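Local coordinates for GAF domain/HD domain protein (PDB 3EEA) that is of uncharacterised function but combines an N-terminal GAF domain, the part present here, with an HD-type region, the whole protein being tentatively assigned phosphatase activity, at residues A[6-9]-A[10-14]; A[21-24]-A[25-29]; A[87-90]-A[91-94]. One frame throughout, in Å; residues are numbered along the deposited sequence.

Interaction 1: residues A[6-9]-A[10-14]; sequences ERLS and GLTDV
The flat group at the centre of this turn is the carbonyl of Leu-8, which is held from both of its faces. The backbone N of Leu-11 comes from one face, 2.9 Å from Leu-8 O. The hydroxyl of Thr-12 comes from the opposite face, with OG1 3.1 Å from Leu-8 O and acting as donor. Both donors stand well above the carbonyl plane. With chi1 at 60°, Thr-12 OG1 sits between its own backbone N and carbonyl carbon. CG2 then lies beside the backbone N, and this methyl also comes to 3.6 Å from Leu-8 O. The carbonyl of Arg-7 is met on one face by Gly-10 N at 3.2 Å. A weak bond of 3.3 Å links Thr-12 N to Ser-9 O.

The backbone bonds therefore form three overlapping turns, each joining a residue to the third one after it. They fold the chain just ahead of helix 14-28 of the GAF domain. Asp-13 follows as the centre of an inverse gamma turn and as the N-cap of that helix, where its OD1 accepts from Glu-16 N.

The apolar part is slight. Leu-8 CD1 and Leu-11 CD1 approach each other end to end at 4.4 Å, and neither residue is buried. Leu-8 and Thr-12 both touch Phe-160, and Thr-12 also rests on Met-157 of helix 137-158. Leu-11 packs on Arg-117 of the second subunit, at the dimer interface.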
loop_
_atom_site.group_PDB
_atom_site.type_symbol
_atom_site.label_atom_id
_atom_site.label_comp_id
_atom_site.label_asym_id
_atom_site.label_seq_id
_atom_site.Cartn_x
_atom_site.Cartn_y
_atom_site.Cartn_z
ATOM N N GLU A 6 12.055 -20.298 -6.718
ATOM C CA GLU A 6 13.035 -21.082 -7.486
ATOM C C GLU A 6 13.036 -20.719 -9.003
ATOM O O GLU A 6 14.101 -20.619 -9.589
ATOM C CB GLU A 6 12.799 -22.561 -7.271
ATOM C CG GLU A 6 13.819 -23.421 -7.905
ATOM C CD GLU A 6 13.264 -24.212 -9.081
ATOM O OE1 GLU A 6 12.293 -24.995 -8.874
ATOM O OE2 GLU A 6 13.829 -24.082 -10.197
ATOM N N ARG A 7 11.875 -20.524 -9.630
ATOM C CA ARG A 7 11.863 -19.998 -11.008
ATOM C C ARG A 7 11.434 -18.595 -11.057
ATOM O O ARG A 7 10.712 -18.092 -10.186
ATOM C CB ARG A 7 11.052 -20.858 -11.976
ATOM C CG ARG A 7 11.762 -22.147 -12.282
ATOM C CD ARG A 7 11.181 -22.916 -13.447
ATOM N NE ARG A 7 11.223 -22.195 -14.713
ATOM C CZ ARG A 7 12.245 -22.199 -15.562
ATOM N NH1 ARG A 7 13.360 -22.847 -15.293
ATOM N NH2 ARG A 7 12.151 -21.524 -16.691
ATOM N N LEU A 8 11.915 -17.919 -12.088
ATOM C CA LEU A 8 11.741 -16.501 -12.194
ATOM C C LEU A 8 10.246 -16.155 -12.277
ATOM O O LEU A 8 9.798 -15.161 -11.703
ATOM C CB LEU A 8 12.556 -15.981 -13.381
ATOM C CG LEU A 8 13.087 -14.573 -13.313
ATOM C CD1 LEU A 8 13.595 -14.202 -11.915
ATOM C CD2 LEU A 8 14.167 -14.442 -14.402
ATOM N N SER A 9 9.462 -17.013 -12.934
ATOM C CA SER A 9 8.023 -16.779 -13.053
ATOM C C SER A 9 7.329 -16.488 -11.702
ATOM O O SER A 9 6.505 -15.584 -11.623
ATOM C CB SER A 9 7.330 -17.911 -13.808
ATOM O OG SER A 9 7.686 -19.202 -13.314
ATOM N N GLY A 10 7.715 -17.173 -10.631
ATOM C CA GLY A 10 7.084 -16.980 -9.314
ATOM C C GLY A 10 7.464 -15.689 -8.613
ATOM O O GLY A 10 6.850 -15.286 -7.607
ATOM N N LEU A 11 8.497 -15.031 -9.125
ATOM C CA LEU A 11 8.993 -13.810 -8.528
ATOM C C LEU A 11 8.635 -12.612 -9.382
ATOM O O LEU A 11 8.934 -11.484 -9.009
ATOM C CB LEU A 11 10.511 -13.875 -8.386
ATOM C CG LEU A 11 11.089 -15.059 -7.636
ATOM C CD1 LEU A 11 12.597 -15.043 -7.730
ATOM C CD2 LEU A 11 10.644 -15.008 -6.193
ATOM N N THR A 12 8.029 -12.839 -10.546
ATOM C CA THR A 12 7.706 -11.736 -11.453
ATOM C C THR A 12 6.247 -11.719 -11.828
ATOM O O THR A 12 5.922 -11.296 -12.915
ATOM C CB THR A 12 8.579 -11.780 -12.748
ATOM O OG1 THR A 12 8.344 -13.021 -13.436
ATOM C CG2 THR A 12 10.042 -11.608 -12.412
ATOM N N ASP A 13 5.367 -12.075 -10.902
ATOM C CA ASP A 13 3.952 -12.230 -11.198
ATOM C C ASP A 13 3.235 -10.880 -11.068
ATOM O O ASP A 13 2.713 -10.481 -10.017
ATOM C CB ASP A 13 3.328 -13.297 -10.299
ATOM C CG ASP A 13 1.908 -13.662 -10.718
ATOM O OD1 ASP A 13 1.239 -12.825 -11.364
ATOM O OD2 ASP A 13 1.474 -14.771 -10.337
ATOM N N VAL A 14 3.241 -10.173 -12.169
ATOM C CA VAL A 14 2.644 -8.841 -12.230
ATOM C C VAL A 14 1.136 -8.848 -11.914
ATOM O O VAL A 14 0.619 -7.890 -11.338
ATOM C CB VAL A 14 2.928 -8.166 -13.612
ATOM C CG1 VAL A 14 4.390 -7.704 -13.723
ATOM C CG2 VAL A 14 2.606 -9.101 -14.746
#

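Interaction 2: residues A[21-24]-A[25-29]; sequences LSRL and LRKLV
Four backbone hydrogen bonds join Leu-21, Ser-22, Arg-23 and Leu-24 to the residues four places on. The bond from Leu-25 N to Leu-21 O, 2.9 Å long, is the straightest at 171°. The bond from Leu-28 N to Leu-24 O, near the helix end, is the most bent at 133°.

Apolar contacts follow the same spacing. Leu-21 CD1 meets Leu-25 CD1 at 3.8 Å. Leu-25 CG also lies 3.3 Å from Leu-21 O, because its chi1 of -68° sets CG beside the backbone N, pointing back down the helix. One turn on, Leu-28 CD1 touches Leu-24 CG at 3.8 Å, and the two side chains cross obliquely. Leu-25 packs further on Ile-34 of strand 33-39, so an alanine here would probably open a gap between Leu-21 and that strand.

The charged pair is Arg-23 and Lys-27. Lys-27 CD lies over one face of the Arg-23 guanidinium, toward its rim. The two charged ends are modelled too close together, so their exact spacing is doubtful. Both turn to Asp-145 of the second subunit, Lys-27 NZ bridging to OD2 and Arg-23 NH2 to OD1. The shared carboxylate probably offsets their like charges.

Leu-24 and Leu-28 rest on Leu-146 of helix 137-158, and Leu-28 meets Leu-28 of the second subunit. Helix 14-28 is thus amphipathic, with i to i+4 contacts, and lies between the GAF sheet and the dimer interface.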
loop_
_atom_site.group_PDB
_atom_site.type_symbol
_atom_site.label_atom_id
_atom_site.label_comp_id
_atom_site.label_asym_id
_atom_site.label_seq_id
_atom_site.Cartn_x
_atom_site.Cartn_y
_atom_site.Cartn_z
ATOM N N LEU A 21 -2.994 -4.612 -5.388
ATOM C CA LEU A 21 -3.197 -3.130 -5.511
ATOM C C LEU A 21 -4.685 -2.797 -5.566
ATOM O O LEU A 21 -5.162 -1.925 -4.815
ATOM C CB LEU A 21 -2.505 -2.566 -6.717
ATOM C CG LEU A 21 -2.838 -1.097 -7.044
ATOM C CD1 LEU A 21 -2.324 -0.165 -5.916
ATOM C CD2 LEU A 21 -2.262 -0.653 -8.375
ATOM N N SER A 22 -5.425 -3.465 -6.453
ATOM C CA SER A 22 -6.863 -3.209 -6.611
ATOM C C SER A 22 -7.654 -3.452 -5.345
ATOM O O SER A 22 -8.487 -2.602 -4.928
ATOM C CB SER A 22 -7.426 -3.996 -7.807
ATOM O OG SER A 22 -6.682 -3.651 -8.987
ATOM N N ARG A 23 -7.355 -4.545 -4.658
ATOM C CA ARG A 23 -8.047 -4.842 -3.403
ATOM C C ARG A 23 -7.799 -3.737 -2.350
ATOM O O ARG A 23 -8.746 -3.265 -1.642
ATOM C CB ARG A 23 -7.548 -6.196 -2.903
ATOM C CG ARG A 23 -7.937 -6.568 -1.555
ATOM C CD ARG A 23 -7.416 -7.971 -1.322
ATOM N NE ARG A 23 -7.018 -8.131 0.058
ATOM C CZ ARG A 23 -7.873 -8.360 1.035
ATOM N NH1 ARG A 23 -9.171 -8.475 0.752
ATOM N NH2 ARG A 23 -7.433 -8.495 2.290
ATOM N N LEU A 24 -6.537 -3.359 -2.195
ATOM C CA LEU A 24 -6.171 -2.351 -1.194
ATOM C C LEU A 24 -6.808 -0.993 -1.502
ATOM O O LEU A 24 -7.338 -0.347 -0.587
ATOM C CB LEU A 24 -4.664 -2.202 -1.094
ATOM C CG LEU A 24 -4.153 -1.349 0.050
ATOM C CD1 LEU A 24 -4.689 -1.882 1.379
ATOM C CD2 LEU A 24 -2.631 -1.286 0.001
ATOM N N LEU A 25 -6.765 -0.567 -2.768
ATOM C CA LEU A 25 -7.417 0.687 -3.166
ATOM C C LEU A 25 -8.903 0.632 -2.812
ATOM O O LEU A 25 -9.408 1.611 -2.231
ATOM C CB LEU A 25 -7.269 1.003 -4.633
ATOM C CG LEU A 25 -5.844 1.343 -5.037
ATOM C CD1 LEU A 25 -5.791 1.286 -6.585
ATOM C CD2 LEU A 25 -5.407 2.706 -4.439
ATOM N N ARG A 26 -9.572 -0.470 -3.146
ATOM C CA ARG A 26 -11.023 -0.554 -2.846
ATOM C C ARG A 26 -11.353 -0.490 -1.343
ATOM O O ARG A 26 -12.443 -0.029 -0.940
ATOM C CB ARG A 26 -11.666 -1.756 -3.516
ATOM C CG ARG A 26 -11.879 -1.442 -4.988
ATOM C CD ARG A 26 -12.557 -2.526 -5.798
ATOM N NE ARG A 26 -13.948 -2.826 -5.432
ATOM C CZ ARG A 26 -15.022 -2.127 -5.803
ATOM N NH1 ARG A 26 -14.919 -1.036 -6.536
ATOM N NH2 ARG A 26 -16.222 -2.519 -5.421
ATOM N N LYS A 27 -10.460 -1.022 -0.532
ATOM C CA LYS A 27 -10.591 -0.973 0.921
ATOM C C LYS A 27 -10.282 0.400 1.508
ATOM O O LYS A 27 -10.807 0.766 2.590
ATOM C CB LYS A 27 -9.693 -2.004 1.540
ATOM C CG LYS A 27 -10.177 -3.423 1.318
ATOM C CD LYS A 27 -9.318 -4.324 2.136
ATOM C CE LYS A 27 -9.560 -5.751 1.793
ATOM N NZ LYS A 27 -8.706 -6.516 2.725
ATOM N N LEU A 28 -9.441 1.174 0.831
ATOM C CA LEU A 28 -9.046 2.479 1.365
ATOM C C LEU A 28 -9.893 3.643 0.859
ATOM O O LEU A 28 -9.956 4.676 1.506
ATOM C CB LEU A 28 -7.573 2.765 0.991
ATOM C CG LEU A 28 -6.591 1.894 1.768
ATOM C CD1 LEU A 28 -5.183 2.103 1.275
ATOM C CD2 LEU A 28 -6.771 2.147 3.306
ATOM N N VAL A 29 -10.483 3.496 -0.327
ATOM C CA VAL A 29 -11.198 4.592 -0.977
ATOM C C VAL A 29 -12.479 4.014 -1.514
ATOM O O VAL A 29 -12.459 3.014 -2.207
ATOM C CB VAL A 29 -10.357 5.219 -2.132
ATOM C CG1 VAL A 29 -11.150 6.357 -2.848
ATOM C CG2 VAL A 29 -8.987 5.769 -1.637
#

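Interaction 3: residues A[87-90]-A[91-94]; sequences LTDP and GSSD
Two overlapping turns fold the backbone here: Ser-92 N bonds to Asp-89 O at 3.3 Å, and Ser-93 N bonds to Pro-90 O at 3.0 Å. Pro-90 and Gly-91 take the corner positions of the first turn, and Gly-91 and Ser-92 those of the second. All three have negative phi, so neither turn needs a left-handed residue.

The main side-chain contact repeats the first turn. Ser-92 OG donates to Asp-89 OD2 at 2.8 Å. It comes to the carboxylate from above its plane, 83° out of it, so the hydroxyl sits over the face of the group. Two torsions bring the pair together. Asp-89 CG is anti to its backbone N, at chi1 -165°, and Ser-92 OG, at chi1 55°, lies between its own N and carbonyl carbon. The other oxygen, Asp-89 OD1, makes a long, weak ion pair with Arg-130.

Ser-93 turns its CB toward the other arm, 3.4 Å from Pro-90 O. Its OG lies alongside the end of Leu-87, 3.9 Å from CD2. The polar partner of this hydroxyl is Leu-95 N, which makes an ST turn leading on toward helix 98-103. Pro-90 is buried, and its ring packs on Leu-96 and Leu-104.

This loop links edge strand 85-87 of the GAF sheet to helix 98-103. It is pinned from outside by Arg-130, which binds Thr-88 O, and by Arg-101, which binds Ser-93 O. The hydroxyl of Ser-92 and, from outside the loop, the guanidinium of Arg-130 would probably both favour the ionised form of the Asp-89 carboxylate, though the arginine is distant and its effect is probably modest.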
loop_
_atom_site.group_PDB
_atom_site.type_symbol
_atom_site.label_atom_id
_atom_site.label_comp_id
_atom_site.label_asym_id
_atom_site.label_seq_id
_atom_site.Cartn_x
_atom_site.Cartn_y
_atom_site.Cartn_z
ATOM N N LEU A 87 -12.438 13.348 -14.444
ATOM C CA LEU A 87 -13.631 13.863 -15.097
ATOM C C LEU A 87 -14.803 13.711 -14.182
ATOM O O LEU A 87 -15.166 12.579 -13.830
ATOM C CB LEU A 87 -13.922 13.079 -16.356
ATOM C CG LEU A 87 -13.005 13.326 -17.517
ATOM C CD1 LEU A 87 -13.467 12.473 -18.669
ATOM C CD2 LEU A 87 -12.994 14.836 -17.895
ATOM N N THR A 88 -15.410 14.839 -13.814
ATOM C CA THR A 88 -16.555 14.800 -12.927
ATOM C C THR A 88 -17.870 14.743 -13.707
ATOM O O THR A 88 -18.904 14.487 -13.112
ATOM C CB THR A 88 -16.548 15.971 -11.908
ATOM O OG1 THR A 88 -16.606 17.208 -12.603
ATOM C CG2 THR A 88 -15.270 15.919 -11.036
ATOM N N ASP A 89 -17.813 14.941 -15.025
ATOM C CA ASP A 89 -18.989 14.877 -15.891
ATOM C C ASP A 89 -18.593 14.273 -17.256
ATOM O O ASP A 89 -18.541 14.970 -18.282
ATOM C CB ASP A 89 -19.589 16.283 -16.045
ATOM C CG ASP A 89 -21.014 16.277 -16.613
ATOM O OD1 ASP A 89 -21.622 15.198 -16.829
ATOM O OD2 ASP A 89 -21.535 17.386 -16.856
ATOM N N PRO A 90 -18.292 12.967 -17.270
ATOM C CA PRO A 90 -17.818 12.356 -18.506
ATOM C C PRO A 90 -18.847 12.402 -19.629
ATOM O O PRO A 90 -18.473 12.610 -20.783
ATOM C CB PRO A 90 -17.507 10.902 -18.100
ATOM C CG PRO A 90 -17.413 10.911 -16.621
ATOM C CD PRO A 90 -18.319 12.008 -16.152
ATOM N N GLY A 91 -20.122 12.221 -19.289
ATOM C CA GLY A 91 -21.209 12.306 -20.265
ATOM C C GLY A 91 -21.072 13.459 -21.255
ATOM O O GLY A 91 -21.258 13.288 -22.472
ATOM N N SER A 92 -20.712 14.630 -20.739
ATOM C CA SER A 92 -20.676 15.844 -21.535
ATOM C C SER A 92 -19.262 16.278 -21.904
ATOM O O SER A 92 -19.041 17.425 -22.237
ATOM C CB SER A 92 -21.350 16.961 -20.741
ATOM O OG SER A 92 -20.735 17.088 -19.473
ATOM N N SER A 93 -18.303 15.358 -21.851
ATOM C CA SER A 93 -16.902 15.696 -22.068
ATOM C C SER A 93 -16.483 15.404 -23.502
ATOM O O SER A 93 -16.638 14.282 -23.995
ATOM C CB SER A 93 -16.013 14.887 -21.133
ATOM O OG SER A 93 -14.659 15.114 -21.425
ATOM N N ASP A 94 -15.930 16.415 -24.157
ATOM C CA ASP A 94 -15.338 16.261 -25.485
ATOM C C ASP A 94 -14.007 15.476 -25.436
ATOM O O ASP A 94 -13.483 15.088 -26.474
ATOM C CB ASP A 94 -15.053 17.646 -26.075
ATOM C CG ASP A 94 -13.838 18.298 -25.434
ATOM O OD1 ASP A 94 -13.982 19.313 -24.717
ATOM O OD2 ASP A 94 -12.718 17.766 -25.607
#

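Overall arrangement
Interactions 1 and 2 belong to the two ends of helix 14-28. Interaction 1 leads into its start and interaction 2 closes its last turns. Their centres are 24 Å apart and their nearest atoms about 8 Å apart. Both reach helix 137-158 and the second subunit. Interaction 3 lies on the other side of the chain's centre from interaction 1, 40 Å away between centres, and touches no other chain of the dimer. The Leu-87 side chain lies about 6 Å from a bound PG6 molecule, probably from the crystallisation liquor. Leu-96, which lines that pocket, also packs on Leu-87 and Pro-90.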